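Local structure of amino acid adenylation domain-containing protein (Bacillus stratosphericus LAMA 585, 6ULY) at residues R368-E371 and G376-S379; I392-H397 and G449-T454; T416-Y421 and G436-G441. The protein probably selects a keto acid and activates it as an acyl adenylate for depsipeptide synthesis by a nonribosomal peptide synthetase. All blocks are in the same frame, centred on the assembly; numbering follows the deposited sequence.

Contact 1 (R368-E371 and G376-S379); sequences RPAE and GTVS
The first torsion of T377 (chi1 63°) sets OG1 between the backbone N and the carbonyl carbon. It sends CG2 the other way, anti to the carbonyl carbon and beside the N. That methyl is what meets the loop 368-371. T377 CG2 stands 3.8 Å from E371 O and 4.2 Å from A370 CB. A370 has a nearly extended backbone, and its single methyl points toward the threonine, so the two methyls touch at a slant. E371 joins through its carbonyl oxygen; its side chain starts away from the contact. The patch is small, with 76 Å² buried on both sides together.

The polar end of T377 is used close by, since OG1 is hydrogen-bonded to R373 N in the loop that joins the two segments. Both segments also bond to strand 355-359 through their backbones: A370 pairs with T357, and V378 with F358. S379 OG and T357 OG1 are hydrogen-bonded as well. The contact therefore sits on a small two-stranded antiparallel sheet, 355-359 with 377-381, where the loop before strand 377-381 passes beside its first residue.

The touch itself is van der Waals in kind. A methyl against a methyl and a carbonyl oxygen gives little directional hold, and the position of the loop rests more on the bonds to strand 355-359 and to R373.

Contact 2 (I392-H397 and G449-T454); sequences IRIVNH and GRLTLT. With QA7 (5'-O-{(S)-hydroxy[(4-methyl-2-oxopentanoyl)oxy]phosphoryl}adenosine), chain C.
L451 opens its fork toward strand 391-395, and each of its two methyls meets one isoleucine. I392 lies at about a right angle to the leucine, with CD1 4.1 Å from L451 CD2. I394 approaches aslant, and its CD1 reaches L451 CD1 at 4.0 Å. Both touching pairs are methyl to methyl. CG of L451 stands anti to its backbone N (chi1 173°), which projects the fork across to the other strand. The two isoleucines differ beyond CG1. I392 is stretched straight (chi2 -180°), while I394 is bent at the same bond (chi2 -67°). This lets residues two apart on one strand straddle one leucine.

The two strands belong to the same five-stranded antiparallel sheet but are not neighbours in it; 408-413 and 438-447 lie between. Side chains from strands so far apart can touch because the sheet curls strongly, consistent with the distorted barrel of the adenylate-forming enzymes. I392 and I394 also rest on V410 of the intervening strand. G449 O is bonded to S4 OG of strand 3-5, the outermost strand at the other end of the sheet.

Two residues on from L451, L453 serves the ligand pocket. Its CD2 lies 3.7 Å from C21 of the adenine of the bound keto acyl adenylate. F331 touches both leucines.

All the chemistry between the segments is apolar and buried. It gives close, non-directional packing inside the curled sheet, two residues from the leucine that contacts the adenine.

Contact 3 (T416-Y421 and G436-G441); sequences TTMKGY and GWFHTG. With SO4 (sulfate ion), chain K.
This is a buried, mainly apolar contact between strand 438-447 and the loop leading into the short, weakly bonded edge strand 420-421. F438 lies on the long strand 438-447 of the five-stranded sheet. It meets T417 and M418 of the loop and Y421 of the edge strand, which belongs to a seven-stranded mixed sheet. The two segments thus bring parts of two different sheets together.

M418 comes closest. Its CG takes the position between the backbone N and the carbonyl carbon (chi1 58°), and the chain then runs extended to the methyl. M418 and F438 cross at about a right angle, with CE 4.0 Å from F438 CE1. The same methyl lies over the centre of the Y421 ring, 3.6 Å above its plane, as in a CH-pi contact. One methyl thus touches both aromatic residues. Y421 OH lies at the edge of the F438 ring, near its plane, and 4.5 Å from CZ. That hydroxyl is hydrogen-bonded to E335 OE2. T417 adds a looser touch, with OG1 4.5 Å from F438 CB.

H439 points elsewhere: its NE2 is bonded to E457 and gives a weak hydrogen bond, 3.3 Å long and bent to 124°, to O4 of a sulfate, probably from the crystallisation liquor, that is also held by R409 and H399 of the same chain and by K112 of the second subunit.

Around the core, V431 of helix 425-431 packs on both Y421 and F438. V189 of strand 188-192 lies against M418 and Y421, and the backbone of F438 pairs with I412 of strand 408-413.

How the contacts relate
Contacts 2 and 3 are buried, while contact 1 is a small surface touch on a separate two-stranded sheet. Contact 1 comes within about 7 Å of contact 2, nearest atoms, and about 17 Å of contact 3. Contacts 2 and 3 share the five-stranded sheet, where strands 438-447 and 450-456 are neighbours. They also meet directly: R393 makes a cation-pi interaction with W437, with R393 NH2 3.4 Å from W437 CD1. Contact 2 joins aliphatic groups within one sheet; contact 3 uses aromatic rings and a methionine to join parts of two sheets. Contact 1 depends more on backbone bonds to strand 355-359.

Contact 1 (R368-E371 and G376-S379)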
loop_
_atom_site.group_PDB
_atom_site.type_symbol
_atom_site.label_atom_id
_atom_site.label_comp_id
_atom_site.label_asym_id
_atom_site.label_seq_id
_atom_site.Cartn_x
_atom_site.Cartn_y
_atom_site.Cartn_z
ATOM N N ARG A 368 -30.666 -13.050 -2.676
ATOM C CA ARG A 368 -31.943 -13.564 -3.155
ATOM C C ARG A 368 -31.755 -14.173 -4.537
ATOM O O ARG A 368 -31.483 -13.436 -5.499
ATOM C CB ARG A 368 -32.988 -12.446 -3.194
ATOM C CG ARG A 368 -33.470 -12.023 -1.808
ATOM C CD ARG A 368 -34.179 -10.677 -1.822
ATOM N NE ARG A 368 -34.698 -10.329 -0.500
ATOM C CZ ARG A 368 -35.219 -9.147 -0.181
ATOM N NH1 ARG A 368 -35.293 -8.179 -1.086
ATOM N NH2 ARG A 368 -35.664 -8.930 1.049
ATOM N N PRO A 369 -31.867 -15.493 -4.693
ATOM C CA PRO A 369 -31.642 -16.092 -6.012
ATOM C C PRO A 369 -32.586 -15.522 -7.058
ATOM O O PRO A 369 -33.671 -15.025 -6.753
ATOM C CB PRO A 369 -31.902 -17.584 -5.777
ATOM C CG PRO A 369 -31.657 -17.786 -4.322
ATOM C CD PRO A 369 -32.099 -16.516 -3.657
ATOM N N ALA A 370 -32.148 -15.595 -8.311
ATOM C CA ALA A 370 -32.956 -15.146 -9.434
ATOM C C ALA A 370 -32.487 -15.875 -10.683
ATOM O O ALA A 370 -31.405 -16.465 -10.711
ATOM C CB ALA A 370 -32.861 -13.628 -9.627
ATOM N N GLU A 371 -33.326 -15.836 -11.710
ATOM C CA GLU A 371 -32.954 -16.334 -13.026
ATOM C C GLU A 371 -32.247 -15.213 -13.776
ATOM O O GLU A 371 -32.713 -14.069 -13.775
ATOM C CB GLU A 371 -34.187 -16.815 -13.794
ATOM C CG GLU A 371 -34.803 -18.089 -13.228
ATOM C CD GLU A 371 -34.480 -19.316 -14.063
ATOM O OE1 GLU A 371 -35.098 -19.485 -15.136
ATOM O OE2 GLU A 371 -33.602 -20.104 -13.652
ATOM N N GLY A 376 -29.876 -6.271 -13.775
ATOM C CA GLY A 376 -30.399 -6.465 -12.440
ATOM C C GLY A 376 -30.027 -7.770 -11.773
ATOM O O GLY A 376 -30.432 -7.993 -10.625
ATOM N N THR A 377 -29.278 -8.643 -12.446
ATOM C CA THR A 377 -28.833 -9.899 -11.864
ATOM C C THR A 377 -27.328 -10.039 -12.043
ATOM O O THR A 377 -26.749 -9.532 -13.008
ATOM C CB THR A 377 -29.532 -11.112 -12.500
ATOM O OG1 THR A 377 -29.195 -11.185 -13.891
ATOM C CG2 THR A 377 -31.040 -11.006 -12.347
ATOM N N VAL A 378 -26.701 -10.733 -11.096
ATOM C CA VAL A 378 -25.278 -11.040 -11.139
ATOM C C VAL A 378 -25.114 -12.546 -11.019
ATOM O O VAL A 378 -25.834 -13.199 -10.256
ATOM C CB VAL A 378 -24.495 -10.323 -10.021
ATOM C CG1 VAL A 378 -24.548 -8.819 -10.220
ATOM C CG2 VAL A 378 -25.050 -10.702 -8.651
ATOM N N SER A 379 -24.164 -13.093 -11.772
ATOM C CA SER A 379 -23.867 -14.518 -11.764
ATOM C C SER A 379 -22.447 -14.728 -11.264
ATOM O O SER A 379 -21.502 -14.126 -11.787
ATOM C CB SER A 379 -24.031 -15.125 -13.161
ATOM O OG SER A 379 -25.396 -15.163 -13.541
#

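Contact 2 (I392-H397 and G449-T454)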
loop_
_atom_site.group_PDB
_atom_site.type_symbol
_atom_site.label_atom_id
_atom_site.label_comp_id
_atom_site.label_asym_id
_atom_site.label_seq_id
_atom_site.Cartn_x
_atom_site.Cartn_y
_atom_site.Cartn_z
ATOM N N ILE A 392 -13.161 -22.356 6.360
ATOM C CA ILE A 392 -13.428 -21.029 5.826
ATOM C C ILE A 392 -14.587 -20.435 6.607
ATOM O O ILE A 392 -15.504 -21.151 7.021
ATOM C CB ILE A 392 -13.757 -21.069 4.321
ATOM C CG1 ILE A 392 -12.693 -21.875 3.576
ATOM C CG2 ILE A 392 -13.870 -19.654 3.774
ATOM C CD1 ILE A 392 -12.923 -21.962 2.103
ATOM N N ARG A 393 -14.544 -19.121 6.813
ATOM C CA ARG A 393 -15.677 -18.416 7.387
ATOM C C ARG A 393 -15.795 -17.054 6.722
ATOM O O ARG A 393 -14.839 -16.530 6.145
ATOM C CB ARG A 393 -15.558 -18.274 8.915
ATOM C CG ARG A 393 -14.544 -17.243 9.392
ATOM C CD ARG A 393 -14.658 -17.022 10.899
ATOM N NE ARG A 393 -13.753 -15.982 11.380
ATOM C CZ ARG A 393 -13.650 -15.606 12.652
ATOM N NH1 ARG A 393 -14.391 -16.186 13.587
ATOM N NH2 ARG A 393 -12.799 -14.648 12.991
ATOM N N ILE A 394 -17.001 -16.500 6.798
ATOM C CA ILE A 394 -17.322 -15.185 6.263
ATOM C C ILE A 394 -17.763 -14.312 7.431
ATOM O O ILE A 394 -18.665 -14.695 8.186
ATOM C CB ILE A 394 -18.428 -15.268 5.194
ATOM C CG1 ILE A 394 -18.129 -16.380 4.179
ATOM C CG2 ILE A 394 -18.603 -13.925 4.511
ATOM C CD1 ILE A 394 -16.915 -16.132 3.297
ATOM N N VAL A 395 -17.132 -13.144 7.582
ATOM C CA VAL A 395 -17.397 -12.247 8.699
ATOM C C VAL A 395 -17.698 -10.849 8.174
ATOM O O VAL A 395 -17.376 -10.503 7.036
ATOM C CB VAL A 395 -16.220 -12.194 9.697
ATOM C CG1 VAL A 395 -15.980 -13.562 10.306
ATOM C CG2 VAL A 395 -14.960 -11.680 9.012
ATOM N N ASN A 396 -18.308 -10.034 9.036
ATOM C CA ASN A 396 -18.736 -8.698 8.659
ATOM C C ASN A 396 -17.700 -7.660 9.095
ATOM O O ASN A 396 -16.584 -7.993 9.510
ATOM C CB ASN A 396 -20.121 -8.396 9.246
ATOM C CG ASN A 396 -20.131 -8.365 10.767
ATOM O OD1 ASN A 396 -19.089 -8.280 11.417
ATOM N ND2 ASN A 396 -21.326 -8.433 11.340
ATOM N N HIS A 397 -18.084 -6.384 9.007
ATOM C CA HIS A 397 -17.170 -5.286 9.312
ATOM C C HIS A 397 -16.496 -5.471 10.669
ATOM O O HIS A 397 -15.308 -5.168 10.825
ATOM C CB HIS A 397 -17.936 -3.960 9.272
ATOM C CG HIS A 397 -17.098 -2.778 8.892
ATOM N ND1 HIS A 397 -17.402 -1.493 9.289
ATOM C CD2 HIS A 397 -15.978 -2.681 8.137
ATOM C CE1 HIS A 397 -16.500 -0.658 8.804
ATOM N NE2 HIS A 397 -15.624 -1.354 8.102
ATOM N N GLY A 449 -21.843 -24.766 2.285
ATOM C CA GLY A 449 -20.460 -25.054 2.604
ATOM C C GLY A 449 -19.479 -24.768 1.493
ATOM O O GLY A 449 -18.292 -25.084 1.641
ATOM N N ARG A 450 -19.931 -24.180 0.391
ATOM C CA ARG A 450 -19.092 -23.912 -0.768
ATOM C C ARG A 450 -18.838 -22.414 -0.871
ATOM O O ARG A 450 -19.774 -21.612 -0.787
ATOM C CB ARG A 450 -19.754 -24.442 -2.043
ATOM C CG ARG A 450 -20.056 -25.941 -1.989
ATOM C CD ARG A 450 -20.608 -26.467 -3.304
ATOM N NE ARG A 450 -21.893 -25.866 -3.654
ATOM C CZ ARG A 450 -23.082 -26.418 -3.421
ATOM N NH1 ARG A 450 -23.175 -27.601 -2.828
ATOM N NH2 ARG A 450 -24.187 -25.781 -3.788
ATOM N N LEU A 451 -17.572 -22.044 -1.044
ATOM C CA LEU A 451 -17.185 -20.642 -1.097
ATOM C C LEU A 451 -17.457 -20.058 -2.476
ATOM O O LEU A 451 -17.266 -20.721 -3.498
ATOM C CB LEU A 451 -15.701 -20.492 -0.762
ATOM C CG LEU A 451 -15.090 -19.102 -0.928
ATOM C CD1 LEU A 451 -15.657 -18.139 0.112
ATOM C CD2 LEU A 451 -13.578 -19.186 -0.829
ATOM N N THR A 452 -17.889 -18.799 -2.501
ATOM C CA THR A 452 -18.052 -18.058 -3.748
ATOM C C THR A 452 -17.500 -16.658 -3.522
ATOM O O THR A 452 -18.022 -15.911 -2.688
ATOM C CB THR A 452 -19.516 -18.006 -4.188
ATOM O OG1 THR A 452 -19.966 -19.324 -4.524
ATOM C CG2 THR A 452 -19.683 -17.110 -5.397
ATOM N N LEU A 453 -16.437 -16.318 -4.244
ATOM C CA LEU A 453 -15.846 -14.992 -4.139
ATOM C C LEU A 453 -16.640 -13.998 -4.974
ATOM O O LEU A 453 -17.101 -14.317 -6.073
ATOM C CB LEU A 453 -14.388 -15.017 -4.595
ATOM C CG LEU A 453 -13.332 -15.123 -3.491
ATOM C CD1 LEU A 453 -13.739 -16.120 -2.428
ATOM C CD2 LEU A 453 -11.989 -15.511 -4.081
ATOM N N THR A 454 -16.808 -12.790 -4.433
ATOM C CA THR A 454 -17.553 -11.729 -5.095
ATOM C C THR A 454 -16.753 -10.449 -5.292
ATOM O O THR A 454 -17.186 -9.589 -6.068
ATOM C CB THR A 454 -18.826 -11.388 -4.304
ATOM O OG1 THR A 454 -18.476 -11.023 -2.960
ATOM C CG2 THR A 454 -19.778 -12.576 -4.275
HETATM C C01 QA7 C . -6.013 -21.486 -7.302
HETATM C C02 QA7 C . -4.704 -20.802 -7.425
HETATM C C03 QA7 C . -3.603 -21.692 -6.917
HETATM C C04 QA7 C . -4.894 -19.474 -6.767
HETATM C C05 QA7 C . -3.777 -18.939 -5.927
HETATM C C06 QA7 C . -3.278 -17.554 -6.174
HETATM C C10 QA7 C . -4.263 -14.666 -4.517
HETATM C C11 QA7 C . -5.320 -13.826 -4.780
HETATM C C12 QA7 C . -6.514 -14.149 -3.787
HETATM C C13 QA7 C . -7.516 -13.826 -4.411
HETATM C C14 QA7 C . -7.173 -14.001 -6.012
HETATM C C16 QA7 C . -7.342 -16.320 -6.523
HETATM C C18 QA7 C . -9.335 -16.469 -7.265
HETATM C C19 QA7 C . -10.579 -16.810 -7.785
HETATM C C21 QA7 C . -11.251 -14.691 -7.593
HETATM C C23 QA7 C . -9.123 -15.199 -6.935
HETATM N N15 QA7 C . -7.864 -15.132 -6.485
HETATM N N17 QA7 C . -8.224 -17.151 -6.996
HETATM N N20 QA7 C . -11.489 -15.909 -7.921
HETATM N N22 QA7 C . -10.119 -14.318 -7.116
HETATM N N24 QA7 C . -10.832 -18.142 -8.132
HETATM O O07 QA7 C . -2.362 -16.963 -5.377
HETATM O O09 QA7 C . -3.176 -14.409 -5.324
HETATM O O25 QA7 C . -5.929 -14.134 -6.111
HETATM O O26 QA7 C . -7.895 -12.439 -4.316
HETATM O O27 QA7 C . -6.446 -13.523 -2.421
HETATM O O28 QA7 C . -0.998 -15.223 -6.300
HETATM O O29 QA7 C . -1.309 -15.221 -4.088
HETATM O O30 QA7 C . -3.689 -16.993 -7.060
HETATM O O31 QA7 C . -3.353 -19.573 -5.087
HETATM P P08 QA7 C . -1.978 -15.426 -5.300
#

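Contact 3 (T416-Y421 and G436-G441)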
loop_
_atom_site.group_PDB
_atom_site.type_symbol
_atom_site.label_atom_id
_atom_site.label_comp_id
_atom_site.label_asym_id
_atom_site.label_seq_id
_atom_site.Cartn_x
_atom_site.Cartn_y
_atom_site.Cartn_z
ATOM N N THR A 416 -2.221 -24.971 6.225
ATOM C CA THR A 416 -1.494 -24.576 5.025
ATOM C C THR A 416 -0.996 -23.140 5.086
ATOM O O THR A 416 -0.393 -22.665 4.118
ATOM C CB THR A 416 -2.380 -24.748 3.787
ATOM O OG1 THR A 416 -3.378 -23.721 3.764
ATOM C CG2 THR A 416 -3.066 -26.102 3.788
ATOM N N THR A 417 -1.232 -22.442 6.193
ATOM C CA THR A 417 -0.903 -21.027 6.273
ATOM C C THR A 417 0.604 -20.827 6.393
ATOM O O THR A 417 1.303 -21.599 7.054
ATOM C CB THR A 417 -1.621 -20.389 7.465
ATOM O OG1 THR A 417 -3.040 -20.477 7.274
ATOM C CG2 THR A 417 -1.237 -18.932 7.609
ATOM N N MET A 418 1.097 -19.781 5.735
ATOM C CA MET A 418 2.505 -19.419 5.804
ATOM C C MET A 418 2.944 -19.186 7.247
ATOM O O MET A 418 2.131 -18.950 8.145
ATOM C CB MET A 418 2.753 -18.140 5.002
ATOM C CG MET A 418 1.907 -16.968 5.484
ATOM S SD MET A 418 2.445 -15.363 4.864
ATOM C CE MET A 418 1.259 -14.294 5.666
ATOM N N LYS A 419 4.263 -19.227 7.460
ATOM C CA LYS A 419 4.809 -18.740 8.720
ATOM C C LYS A 419 4.534 -17.252 8.896
ATOM O O LYS A 419 4.408 -16.771 10.027
ATOM C CB LYS A 419 6.317 -18.982 8.792
ATOM C CG LYS A 419 6.745 -20.432 8.825
ATOM C CD LYS A 419 8.221 -20.519 9.181
ATOM C CE LYS A 419 8.744 -21.937 9.093
ATOM N NZ LYS A 419 10.178 -22.017 9.489
ATOM N N GLY A 420 4.450 -16.513 7.793
ATOM C CA GLY A 420 4.236 -15.082 7.836
ATOM C C GLY A 420 5.083 -14.358 6.812
ATOM O O GLY A 420 5.949 -14.965 6.168
ATOM N N TYR A 421 4.821 -13.068 6.633
ATOM C CA TYR A 421 5.665 -12.247 5.781
ATOM C C TYR A 421 7.016 -12.030 6.451
ATOM O O TYR A 421 7.097 -11.734 7.646
ATOM C CB TYR A 421 5.000 -10.902 5.500
ATOM C CG TYR A 421 3.625 -11.000 4.885
ATOM C CD1 TYR A 421 3.439 -11.583 3.636
ATOM C CD2 TYR A 421 2.513 -10.493 5.546
ATOM C CE1 TYR A 421 2.185 -11.667 3.070
ATOM C CE2 TYR A 421 1.255 -10.571 4.986
ATOM C CZ TYR A 421 1.096 -11.160 3.750
ATOM O OH TYR A 421 -0.158 -11.236 3.195
ATOM N N GLY A 436 -6.460 -18.146 15.012
ATOM C CA GLY A 436 -5.945 -18.857 13.859
ATOM C C GLY A 436 -6.559 -18.484 12.531
ATOM O O GLY A 436 -6.418 -19.243 11.567
ATOM N N TRP A 437 -7.228 -17.337 12.438
ATOM C CA TRP A 437 -7.946 -16.952 11.230
ATOM C C TRP A 437 -7.079 -16.032 10.380
ATOM O O TRP A 437 -6.710 -14.939 10.821
ATOM C CB TRP A 437 -9.269 -16.272 11.575
ATOM C CG TRP A 437 -10.283 -17.225 12.104
ATOM C CD1 TRP A 437 -10.708 -17.339 13.393
ATOM C CD2 TRP A 437 -10.999 -18.215 11.355
ATOM N NE1 TRP A 437 -11.646 -18.336 13.495
ATOM C CE2 TRP A 437 -11.843 -18.890 12.258
ATOM C CE3 TRP A 437 -11.009 -18.595 10.006
ATOM C CZ2 TRP A 437 -12.691 -19.920 11.860
ATOM C CZ3 TRP A 437 -11.850 -19.620 9.614
ATOM C CH2 TRP A 437 -12.680 -20.272 10.537
ATOM N N PHE A 438 -6.770 -16.476 9.159
ATOM C CA PHE A 438 -6.016 -15.672 8.209
ATOM C C PHE A 438 -6.974 -14.815 7.392
ATOM O O PHE A 438 -7.928 -15.330 6.800
ATOM C CB PHE A 438 -5.175 -16.544 7.274
ATOM C CG PHE A 438 -4.516 -15.763 6.180
ATOM C CD1 PHE A 438 -3.298 -15.145 6.394
ATOM C CD2 PHE A 438 -5.133 -15.611 4.951
ATOM C CE1 PHE A 438 -2.695 -14.409 5.392
ATOM C CE2 PHE A 438 -4.534 -14.875 3.945
ATOM C CZ PHE A 438 -3.315 -14.273 4.168
ATOM N N HIS A 439 -6.704 -13.515 7.349
ATOM C CA HIS A 439 -7.559 -12.549 6.671
ATOM C C HIS A 439 -7.117 -12.428 5.218
ATOM O O HIS A 439 -6.003 -11.974 4.940
ATOM C CB HIS A 439 -7.482 -11.193 7.372
ATOM C CG HIS A 439 -8.599 -10.262 7.020
ATOM N ND1 HIS A 439 -9.858 -10.371 7.570
ATOM C CD2 HIS A 439 -8.645 -9.198 6.183
ATOM C CE1 HIS A 439 -10.633 -9.417 7.084
ATOM N NE2 HIS A 439 -9.921 -8.692 6.240
ATOM N N THR A 440 -7.994 -12.827 4.294
ATOM C CA THR A 440 -7.611 -12.909 2.890
ATOM C C THR A 440 -7.650 -11.556 2.198
ATOM O O THR A 440 -6.894 -11.331 1.246
ATOM C CB THR A 440 -8.534 -13.867 2.137
ATOM O OG1 THR A 440 -9.874 -13.355 2.159
ATOM C CG2 THR A 440 -8.500 -15.256 2.761
ATOM N N GLY A 441 -8.508 -10.653 2.652
ATOM C CA GLY A 441 -8.797 -9.452 1.904
ATOM C C GLY A 441 -9.831 -9.631 0.816
ATOM O O GLY A 441 -10.160 -8.655 0.131
HETATM S S SO4 K . -10.766 -5.459 7.831
HETATM O O1 SO4 K . -9.817 -5.826 8.870
HETATM O O2 SO4 K . -11.327 -4.163 8.110
HETATM O O3 SO4 K . -11.834 -6.423 7.753
HETATM O O4 SO4 K . -10.078 -5.422 6.575
#